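Local structure of ferritin like protein (Caulobacter vibrioides, 3HL1) at residues D20-Y28 with P77-I87; P27-I36 with L107-M118. The protein is of unknown function but is a ferritin-like, largely helical protein that probably binds metal. All coordinates share one frame; numbering follows the deposited sequence.

Contact 1 (D20-Y28 with P77-I87); sequences DLELWTIPY and PEYVGTAVPHI
Two first torsions bring Trp24 and Tyr79 together. In Trp24, chi1 of -176° sends CG away from the backbone N, and the indole leaves the helix toward the 77-87 loop. In Tyr79, chi1 is -62°, with CG beside its own backbone N, and the phenol reaches back to the helix. Pro85 takes one face of the indole, Tyr79 the other, and Glu78 O meets the N-H at the edge. Pro85 CD sits over the face, 3.4 Å from the centroid of the Trp24 five-membered ring, a CH-pi contact. Tyr79 CE1 is 3.5 Å from Trp24 CE2, and the two rings meet obliquely. Trp24 NE1 donates to Glu78 O at 2.9 Å; the acceptor lies near the indole plane, but the bond is bent, with an N-H...O angle of 138°. Tyr79 OH in turn donates to Trp24 O at 2.6 Å. The contact is thus a loop strapped against a proline-kinked helix of the ferritin-like domain. Pro27 has no N-H to give to the turn before, and Tyr79 OH gives Trp24 O, just before the kink, a partner. The Pro27 ring packs against the Tyr79 hydroxyl. One turn before Trp24, Leu21 CD1 meets Val84 CG1 at 3.8 Å, and Leu21 CD2 meets Ile87 CG1 at 4.0 Å. Near the start of the segment a water links Asp20 OD2 to His86 NE2. The loop runs between helices 42-67 and 112-121 and lies along one side of helix 8-35. Around the contact, Ile26 packs on helix 42-67, Trp24 and Thr25 touch Ile121 of helix 112-121, and Phe273 of helix 261-283 meets Pro27 and Pro77.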
loop_
_atom_site.group_PDB
_atom_site.type_symbol
_atom_site.label_atom_id
_atom_site.label_comp_id
_atom_site.label_asym_id
_atom_site.label_seq_id
_atom_site.Cartn_x
_atom_site.Cartn_y
_atom_site.Cartn_z
ATOM N N ASP A 20 3.494 -1.721 -6.248
ATOM C CA ASP A 20 4.197 -0.447 -5.964
ATOM C C ASP A 20 3.282 0.515 -5.215
ATOM O O ASP A 20 3.709 1.200 -4.279
ATOM C CB ASP A 20 4.672 0.219 -7.234
ATOM C CG ASP A 20 5.860 -0.500 -7.894
ATOM O OD1 ASP A 20 6.424 -1.421 -7.331
ATOM O OD2 ASP A 20 6.100 -0.117 -9.039
ATOM N N LEU A 21 2.006 0.532 -5.592
ATOM C CA LEU A 21 1.059 1.439 -4.954
ATOM C C LEU A 21 0.794 0.972 -3.549
ATOM O O LEU A 21 0.856 1.766 -2.594
ATOM C CB LEU A 21 -0.247 1.542 -5.755
ATOM C CG LEU A 21 -1.380 2.432 -5.142
ATOM C CD1 LEU A 21 -0.964 3.835 -4.755
ATOM C CD2 LEU A 21 -2.491 2.542 -6.134
ATOM N N GLU A 22 0.570 -0.335 -3.361
ATOM C CA GLU A 22 0.319 -0.851 -1.984
ATOM C C GLU A 22 1.527 -0.540 -1.088
ATOM O O GLU A 22 1.396 -0.106 0.045
ATOM C CB GLU A 22 0.022 -2.384 -1.956
ATOM C CG GLU A 22 -1.218 -2.788 -2.765
ATOM C CD GLU A 22 -2.577 -2.367 -2.169
ATOM O OE1 GLU A 22 -2.633 -2.108 -0.953
ATOM O OE2 GLU A 22 -3.588 -2.402 -2.936
ATOM N N LEU A 23 2.718 -0.802 -1.600
ATOM C CA LEU A 23 3.947 -0.544 -0.843
ATOM C C LEU A 23 4.093 0.950 -0.502
ATOM O O LEU A 23 4.488 1.328 0.630
ATOM C CB LEU A 23 5.172 -0.988 -1.664
ATOM C CG LEU A 23 6.511 -0.836 -0.889
ATOM C CD1 LEU A 23 6.475 -1.630 0.418
ATOM C CD2 LEU A 23 7.721 -1.239 -1.688
ATOM N N TRP A 24 3.830 1.811 -1.491
ATOM C CA TRP A 24 3.883 3.252 -1.269
ATOM C C TRP A 24 3.066 3.699 -0.043
ATOM O O TRP A 24 3.518 4.540 0.700
ATOM C CB TRP A 24 3.481 4.016 -2.527
ATOM C CG TRP A 24 3.595 5.466 -2.439
ATOM C CD1 TRP A 24 4.602 6.230 -2.920
ATOM C CD2 TRP A 24 2.616 6.364 -1.945
ATOM N NE1 TRP A 24 4.374 7.536 -2.656
ATOM C CE2 TRP A 24 3.145 7.662 -2.083
ATOM C CE3 TRP A 24 1.354 6.199 -1.340
ATOM C CZ2 TRP A 24 2.462 8.795 -1.667
ATOM C CZ3 TRP A 24 0.667 7.340 -0.928
ATOM C CH2 TRP A 24 1.223 8.612 -1.085
ATOM N N THR A 25 1.901 3.110 0.203
ATOM C CA THR A 25 1.071 3.476 1.318
ATOM C C THR A 25 1.665 3.068 2.653
ATOM O O THR A 25 1.335 3.662 3.645
ATOM C CB THR A 25 -0.344 2.874 1.261
ATOM O OG1 THR A 25 -0.236 1.469 1.489
ATOM C CG2 THR A 25 -1.064 3.159 -0.085
ATOM N N ILE A 26 2.517 2.037 2.701
ATOM C CA ILE A 26 2.974 1.491 3.966
ATOM C C ILE A 26 3.866 2.479 4.749
ATOM O O ILE A 26 3.539 2.809 5.902
ATOM C CB ILE A 26 3.584 0.055 3.778
ATOM C CG1 ILE A 26 2.422 -0.884 3.350
ATOM C CG2 ILE A 26 4.282 -0.420 5.062
ATOM C CD1 ILE A 26 2.818 -2.199 2.795
ATOM N N PRO A 27 5.006 2.942 4.155
ATOM C CA PRO A 27 5.742 4.000 4.846
ATOM C C PRO A 27 4.951 5.271 5.115
ATOM O O PRO A 27 5.151 5.881 6.162
ATOM C CB PRO A 27 6.979 4.238 3.951
ATOM C CG PRO A 27 7.149 2.967 3.200
ATOM C CD PRO A 27 5.721 2.525 2.927
ATOM N N TYR A 28 4.018 5.644 4.214
ATOM C CA TYR A 28 3.154 6.785 4.430
ATOM C C TYR A 28 2.332 6.638 5.724
ATOM O O TYR A 28 2.372 7.525 6.535
ATOM C CB TYR A 28 2.228 7.056 3.215
ATOM C CG TYR A 28 1.715 8.478 3.159
ATOM C CD1 TYR A 28 0.559 8.845 3.862
ATOM C CD2 TYR A 28 2.409 9.479 2.442
ATOM C CE1 TYR A 28 0.094 10.167 3.840
ATOM C CE2 TYR A 28 1.948 10.808 2.415
ATOM C CZ TYR A 28 0.793 11.123 3.110
ATOM O OH TYR A 28 0.378 12.380 3.136
ATOM N N PRO A 77 9.916 3.388 -2.094
ATOM C CA PRO A 77 9.054 4.390 -2.681
ATOM C C PRO A 77 9.614 5.798 -2.423
ATOM O O PRO A 77 10.416 6.004 -1.467
ATOM C CB PRO A 77 7.734 4.182 -1.926
ATOM C CG PRO A 77 7.885 2.964 -1.132
ATOM C CD PRO A 77 9.313 2.835 -0.856
ATOM N N GLU A 78 9.105 6.747 -3.187
ATOM C CA GLU A 78 9.432 8.137 -3.052
ATOM C C GLU A 78 8.199 8.932 -2.703
ATOM O O GLU A 78 7.081 8.578 -3.126
ATOM C CB GLU A 78 10.043 8.655 -4.324
ATOM C CG GLU A 78 11.468 8.149 -4.452
ATOM C CD GLU A 78 12.196 8.743 -5.639
ATOM O OE1 GLU A 78 11.986 8.270 -6.753
ATOM O OE2 GLU A 78 12.982 9.680 -5.437
ATOM N N TYR A 79 8.451 10.026 -1.985
ATOM C CA TYR A 79 7.419 10.848 -1.343
ATOM C C TYR A 79 7.696 12.272 -1.658
ATOM O O TYR A 79 8.344 13.000 -0.853
ATOM C CB TYR A 79 7.394 10.545 0.147
ATOM C CG TYR A 79 7.030 9.126 0.395
ATOM C CD1 TYR A 79 5.734 8.691 0.301
ATOM C CD2 TYR A 79 8.008 8.192 0.736
ATOM C CE1 TYR A 79 5.414 7.360 0.519
ATOM C CE2 TYR A 79 7.714 6.850 0.915
ATOM C CZ TYR A 79 6.408 6.437 0.792
ATOM O OH TYR A 79 6.043 5.140 0.981
ATOM N N VAL A 80 7.179 12.708 -2.817
ATOM C CA VAL A 80 7.559 14.005 -3.361
ATOM C C VAL A 80 6.350 14.678 -3.944
ATOM O O VAL A 80 5.585 14.041 -4.660
ATOM C CB VAL A 80 8.650 13.871 -4.463
ATOM C CG1 VAL A 80 8.987 15.265 -5.150
ATOM C CG2 VAL A 80 9.948 13.228 -3.929
ATOM N N GLY A 81 6.181 15.965 -3.659
ATOM C CA GLY A 81 5.083 16.709 -4.263
ATOM C C GLY A 81 3.725 16.112 -3.898
ATOM O O GLY A 81 3.408 15.890 -2.695
ATOM N N THR A 82 2.912 15.886 -4.915
ATOM C CA THR A 82 1.587 15.267 -4.750
ATOM C C THR A 82 1.465 13.982 -5.607
ATOM O O THR A 82 0.373 13.547 -5.947
ATOM C CB THR A 82 0.470 16.268 -5.142
ATOM O OG1 THR A 82 0.721 16.772 -6.466
ATOM C CG2 THR A 82 0.416 17.444 -4.165
ATOM N N ALA A 83 2.600 13.373 -5.939
ATOM C CA ALA A 83 2.619 12.182 -6.776
ATOM C C ALA A 83 2.337 10.880 -5.985
ATOM O O ALA A 83 3.141 10.456 -5.148
ATOM C CB ALA A 83 3.960 12.096 -7.502
ATOM N N VAL A 84 1.168 10.281 -6.263
ATOM C CA VAL A 84 0.746 8.984 -5.760
ATOM C C VAL A 84 0.873 7.990 -6.924
ATOM O O VAL A 84 0.352 8.254 -8.012
ATOM C CB VAL A 84 -0.718 9.049 -5.234
ATOM C CG1 VAL A 84 -1.199 7.657 -4.737
ATOM C CG2 VAL A 84 -0.828 10.085 -4.105
ATOM N N PRO A 85 1.579 6.864 -6.730
ATOM C CA PRO A 85 1.750 5.913 -7.854
ATOM C C PRO A 85 0.443 5.487 -8.526
ATOM O O PRO A 85 -0.441 4.945 -7.876
ATOM C CB PRO A 85 2.478 4.715 -7.211
ATOM C CG PRO A 85 3.253 5.360 -6.029
ATOM C CD PRO A 85 2.326 6.448 -5.533
ATOM N N HIS A 86 0.307 5.800 -9.817
ATOM C CA HIS A 86 -0.766 5.228 -10.673
ATOM C C HIS A 86 -2.165 5.800 -10.420
ATOM O O HIS A 86 -3.149 5.238 -10.871
ATOM C CB HIS A 86 -0.738 3.666 -10.626
ATOM C CG HIS A 86 0.583 3.081 -11.067
ATOM N ND1 HIS A 86 1.041 3.185 -12.356
ATOM C CD2 HIS A 86 1.575 2.476 -10.372
ATOM C CE1 HIS A 86 2.251 2.660 -12.442
ATOM N NE2 HIS A 86 2.593 2.209 -11.253
ATOM N N ILE A 87 -2.231 6.904 -9.676
ATOM C CA ILE A 87 -3.496 7.569 -9.348
ATOM C C ILE A 87 -3.471 9.013 -9.856
ATOM O O ILE A 87 -2.525 9.748 -9.630
ATOM C CB ILE A 87 -3.829 7.573 -7.848
ATOM C CG1 ILE A 87 -3.909 6.134 -7.307
ATOM C CG2 ILE A 87 -5.160 8.329 -7.596
ATOM C CD1 ILE A 87 -4.955 5.237 -8.006
HETATM O O HOH W 1 4.895 0.655 -11.148
#

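Contact 2 (P27-I36 with L107-M118); sequences PYYLTVLYSI and LGPLDLTRVNTM
Tyr28, Met118 and Leu107 bury the most surface in this contact. Helix 8-35 packs on helix 112-121 and on the loop leading into it, in a ferritin-like fold. The segments 27-35 and 112-118 run roughly antiparallel, at 140°, with axes 11.0 Å apart at closest approach. Tyr28 reaches across with its phenol end. Its OH lies 3.2 Å from Thr117 CB and also meets Arg114 CD, while it is hydrogen-bonded to Ser104 O. Leu107 CD2 packs on Tyr28 CD2 at 3.9 Å, the two side chains passing in opposite directions. Met118, a selenomethionine, bends at chi3 (76°), which turns its methyl over a face of the Tyr29 ring. CE is 4.0 Å from that ring's centroid, a CH-pi contact within a Met-aromatic pair. Tyr29 OH is hydrogen-bonded to Glu122 OE2. Met118 CG meets the edge of the Tyr28 ring, and its SE touches Val32. Val32 CG1 also packs on Leu110 CD1 at 3.6 Å. Asp111 is the N-cap of helix 112-121. Its OD1 accepts from both N and NE of Arg114, and its OD2 forms a salt bridge with NH2. Arg114 NH1 also donates to Glu106 O. A water donates to Tyr28 O and accepts from Gly108 N, over the centre of the Tyr28 ring. Ser35 OG donates to Val32 O at 2.7 Å and accepts from Leu110 N at 2.9 Å, with an N-H...O angle of 152°.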
loop_
_atom_site.group_PDB
_atom_site.type_symbol
_atom_site.label_atom_id
_atom_site.label_comp_id
_atom_site.label_asym_id
_atom_site.label_seq_id
_atom_site.Cartn_x
_atom_site.Cartn_y
_atom_site.Cartn_z
ATOM N N PRO A 27 5.006 2.942 4.155
ATOM C CA PRO A 27 5.742 4.000 4.846
ATOM C C PRO A 27 4.951 5.271 5.115
ATOM O O PRO A 27 5.151 5.881 6.162
ATOM C CB PRO A 27 6.979 4.238 3.951
ATOM C CG PRO A 27 7.149 2.967 3.200
ATOM C CD PRO A 27 5.721 2.525 2.927
ATOM N N TYR A 28 4.018 5.644 4.214
ATOM C CA TYR A 28 3.154 6.785 4.430
ATOM C C TYR A 28 2.332 6.638 5.724
ATOM O O TYR A 28 2.372 7.525 6.535
ATOM C CB TYR A 28 2.228 7.056 3.215
ATOM C CG TYR A 28 1.715 8.478 3.159
ATOM C CD1 TYR A 28 0.559 8.845 3.862
ATOM C CD2 TYR A 28 2.409 9.479 2.442
ATOM C CE1 TYR A 28 0.094 10.167 3.840
ATOM C CE2 TYR A 28 1.948 10.808 2.415
ATOM C CZ TYR A 28 0.793 11.123 3.110
ATOM O OH TYR A 28 0.378 12.380 3.136
ATOM N N TYR A 29 1.570 5.570 5.848
ATOM C CA TYR A 29 0.738 5.291 6.976
ATOM C C TYR A 29 1.567 5.057 8.232
ATOM O O TYR A 29 1.162 5.441 9.305
ATOM C CB TYR A 29 -0.133 4.056 6.733
ATOM C CG TYR A 29 -1.231 4.173 5.690
ATOM C CD1 TYR A 29 -1.319 5.272 4.811
ATOM C CD2 TYR A 29 -2.048 3.067 5.426
ATOM C CE1 TYR A 29 -2.296 5.330 3.830
ATOM C CE2 TYR A 29 -2.984 3.093 4.385
ATOM C CZ TYR A 29 -3.123 4.219 3.606
ATOM O OH TYR A 29 -4.057 4.223 2.559
ATOM N N LEU A 30 2.687 4.354 8.113
ATOM C CA LEU A 30 3.538 4.072 9.263
ATOM C C LEU A 30 4.101 5.350 9.862
ATOM O O LEU A 30 4.178 5.504 11.104
ATOM C CB LEU A 30 4.703 3.137 8.891
ATOM C CG LEU A 30 4.390 1.632 8.755
ATOM C CD1 LEU A 30 5.616 0.874 8.130
ATOM C CD2 LEU A 30 3.885 1.025 10.114
ATOM N N THR A 31 4.519 6.256 8.985
ATOM C CA THR A 31 5.056 7.570 9.375
ATOM C C THR A 31 4.020 8.366 10.168
ATOM O O THR A 31 4.349 8.872 11.237
ATOM C CB THR A 31 5.604 8.338 8.161
ATOM O OG1 THR A 31 6.629 7.528 7.572
ATOM C CG2 THR A 31 6.191 9.714 8.613
ATOM N N VAL A 32 2.774 8.397 9.690
ATOM C CA VAL A 32 1.641 9.000 10.460
ATOM C C VAL A 32 1.413 8.271 11.760
ATOM O O VAL A 32 1.309 8.906 12.799
ATOM C CB VAL A 32 0.339 9.034 9.622
ATOM C CG1 VAL A 32 -0.892 9.487 10.452
ATOM C CG2 VAL A 32 0.608 9.891 8.379
ATOM N N LEU A 33 1.323 6.949 11.711
ATOM C CA LEU A 33 1.073 6.148 12.909
ATOM C C LEU A 33 2.008 6.488 14.049
ATOM O O LEU A 33 1.600 6.831 15.133
ATOM C CB LEU A 33 1.224 4.647 12.598
ATOM C CG LEU A 33 0.939 3.638 13.678
ATOM C CD1 LEU A 33 -0.564 3.794 14.200
ATOM C CD2 LEU A 33 1.322 2.190 13.237
ATOM N N TYR A 34 3.292 6.366 13.800
ATOM C CA TYR A 34 4.273 6.511 14.878
ATOM C C TYR A 34 4.465 7.942 15.333
ATOM O O TYR A 34 4.995 8.159 16.430
ATOM C CB TYR A 34 5.606 5.849 14.495
ATOM C CG TYR A 34 5.544 4.352 14.610
ATOM C CD1 TYR A 34 5.436 3.740 15.848
ATOM C CD2 TYR A 34 5.485 3.541 13.471
ATOM C CE1 TYR A 34 5.336 2.366 15.969
ATOM C CE2 TYR A 34 5.371 2.164 13.587
ATOM C CZ TYR A 34 5.317 1.586 14.837
ATOM O OH TYR A 34 5.225 0.234 14.963
ATOM N N SER A 35 3.945 8.900 14.560
ATOM C CA SER A 35 3.892 10.303 15.015
ATOM C C SER A 35 2.967 10.532 16.199
ATOM O O SER A 35 3.168 11.493 16.924
ATOM C CB SER A 35 3.499 11.298 13.926
ATOM O OG SER A 35 2.085 11.297 13.724
ATOM N N ILE A 36 1.987 9.655 16.394
ATOM C CA ILE A 36 1.003 9.798 17.410
ATOM C C ILE A 36 1.626 9.349 18.715
ATOM O O ILE A 36 2.002 8.202 18.860
ATOM C CB ILE A 36 -0.261 8.986 17.146
ATOM C CG1 ILE A 36 -0.827 9.399 15.774
ATOM C CG2 ILE A 36 -1.288 9.251 18.258
ATOM C CD1 ILE A 36 -1.938 8.451 15.193
ATOM N N LEU A 107 5.959 12.870 3.342
ATOM C CA LEU A 107 5.735 12.227 4.619
ATOM C C LEU A 107 5.573 13.266 5.749
ATOM O O LEU A 107 6.209 14.299 5.691
ATOM C CB LEU A 107 6.940 11.331 4.904
ATOM C CG LEU A 107 7.154 10.189 3.922
ATOM C CD1 LEU A 107 8.446 9.411 4.299
ATOM C CD2 LEU A 107 5.993 9.215 3.863
ATOM N N GLY A 108 4.742 12.960 6.765
ATOM C CA GLY A 108 4.504 13.847 7.879
ATOM C C GLY A 108 3.707 13.163 8.980
ATOM O O GLY A 108 3.465 11.943 8.903
ATOM N N PRO A 109 3.329 13.930 10.030
ATOM C CA PRO A 109 2.661 13.378 11.177
ATOM C C PRO A 109 1.160 13.285 10.933
ATOM O O PRO A 109 0.693 13.535 9.808
ATOM C CB PRO A 109 2.989 14.391 12.285
ATOM C CG PRO A 109 3.017 15.677 11.572
ATOM C CD PRO A 109 3.586 15.368 10.197
ATOM N N LEU A 110 0.423 12.872 11.964
ATOM C CA LEU A 110 -1.037 12.907 11.908
ATOM C C LEU A 110 -1.443 14.397 11.895
ATOM O O LEU A 110 -1.586 15.001 12.905
ATOM C CB LEU A 110 -1.638 12.206 13.111
ATOM C CG LEU A 110 -3.179 12.204 13.040
ATOM C CD1 LEU A 110 -3.652 11.183 11.957
ATOM C CD2 LEU A 110 -3.738 11.851 14.436
ATOM N N ASP A 111 -1.554 14.987 10.722
ATOM C CA ASP A 111 -2.085 16.349 10.585
ATOM C C ASP A 111 -3.101 16.348 9.447
ATOM O O ASP A 111 -3.268 15.345 8.752
ATOM C CB ASP A 111 -0.972 17.368 10.376
ATOM C CG ASP A 111 -0.110 17.082 9.123
ATOM O OD1 ASP A 111 -0.524 16.299 8.241
ATOM O OD2 ASP A 111 0.990 17.662 9.015
ATOM N N LEU A 112 -3.786 17.452 9.252
ATOM C CA LEU A 112 -4.826 17.500 8.210
ATOM C C LEU A 112 -4.336 17.088 6.828
ATOM O O LEU A 112 -5.001 16.326 6.115
ATOM C CB LEU A 112 -5.467 18.893 8.177
ATOM C CG LEU A 112 -6.695 18.962 7.259
ATOM C CD1 LEU A 112 -7.744 17.884 7.624
ATOM C CD2 LEU A 112 -7.292 20.364 7.282
ATOM N N THR A 113 -3.177 17.605 6.452
ATOM C CA THR A 113 -2.565 17.324 5.165
ATOM C C THR A 113 -2.392 15.801 4.939
ATOM O O THR A 113 -2.716 15.291 3.874
ATOM C CB THR A 113 -1.178 18.024 5.025
ATOM O OG1 THR A 113 -1.353 19.444 5.119
ATOM C CG2 THR A 113 -0.542 17.734 3.627
ATOM N N ARG A 114 -1.884 15.101 5.949
ATOM C CA ARG A 114 -1.686 13.642 5.879
ATOM C C ARG A 114 -3.008 12.869 5.938
ATOM O O ARG A 114 -3.188 11.935 5.193
ATOM C CB ARG A 114 -0.730 13.151 6.965
ATOM C CG ARG A 114 0.716 12.902 6.535
ATOM C CD ARG A 114 1.308 14.002 5.621
ATOM N NE ARG A 114 1.533 15.272 6.294
ATOM C CZ ARG A 114 2.328 16.214 5.811
ATOM N NH1 ARG A 114 3.022 16.048 4.704
ATOM N NH2 ARG A 114 2.415 17.352 6.410
ATOM N N VAL A 115 -3.922 13.245 6.820
ATOM C CA VAL A 115 -5.211 12.554 6.891
ATOM C C VAL A 115 -6.006 12.772 5.615
ATOM O O VAL A 115 -6.560 11.826 5.065
ATOM C CB VAL A 115 -5.996 12.968 8.141
ATOM C CG1 VAL A 115 -7.435 12.424 8.044
ATOM C CG2 VAL A 115 -5.223 12.371 9.350
ATOM N N ASN A 116 -5.985 13.991 5.065
ATOM C CA ASN A 116 -6.612 14.212 3.753
ATOM C C ASN A 116 -6.072 13.293 2.635
ATOM O O ASN A 116 -6.875 12.715 1.845
ATOM C CB ASN A 116 -6.471 15.681 3.284
ATOM C CG ASN A 116 -7.462 16.607 3.947
ATOM O OD1 ASN A 116 -8.527 16.179 4.427
ATOM N ND2 ASN A 116 -7.109 17.892 4.004
ATOM N N THR A 117 -4.747 13.196 2.557
ATOM C CA THR A 117 -4.047 12.305 1.616
ATOM C C THR A 117 -4.462 10.837 1.793
ATOM O O THR A 117 -4.675 10.147 0.818
ATOM C CB THR A 117 -2.541 12.463 1.753
ATOM O OG1 THR A 117 -2.212 13.856 1.695
ATOM C CG2 THR A 117 -1.795 11.678 0.627
HETATM N N MSE A 118 -4.556 10.375 3.051
HETATM C CA MSE A 118 -5.031 9.013 3.368
HETATM C C MSE A 118 -6.463 8.750 2.881
HETATM O O MSE A 118 -6.732 7.689 2.294
HETATM C CB MSE A 118 -4.853 8.742 4.859
HETATM C CG MSE A 118 -3.396 8.718 5.189
HETATM SE SE MSE A 118 -3.082 8.593 7.088
HETATM C CE MSE A 118 -3.445 6.949 7.302
HETATM O O HOH W 2 3.248 10.322 6.038
#

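Contacts 1 and 2 follow one another along helix 8-35, with centres about 13 Å apart. They share Pro27 and Tyr28. Tyr28 meets Tyr79 in the first contact and the 107-118 segment in the second. The two partner segments also touch directly: Tyr79 CD1 lies 3.6 Å from Leu107 CD2. Contact 1 is the more central, about 8 Å from the chain centre against about 14 Å for contact 2. An unidentified ligand, probably from the crystallisation liquor, is hydrogen-bonded to Glu22 OE2 on the 20-28 segment. In contact 2 the Tyr29 side chain is about 5 Å from an unidentified ligand molecule, consistent with a pocket nearby.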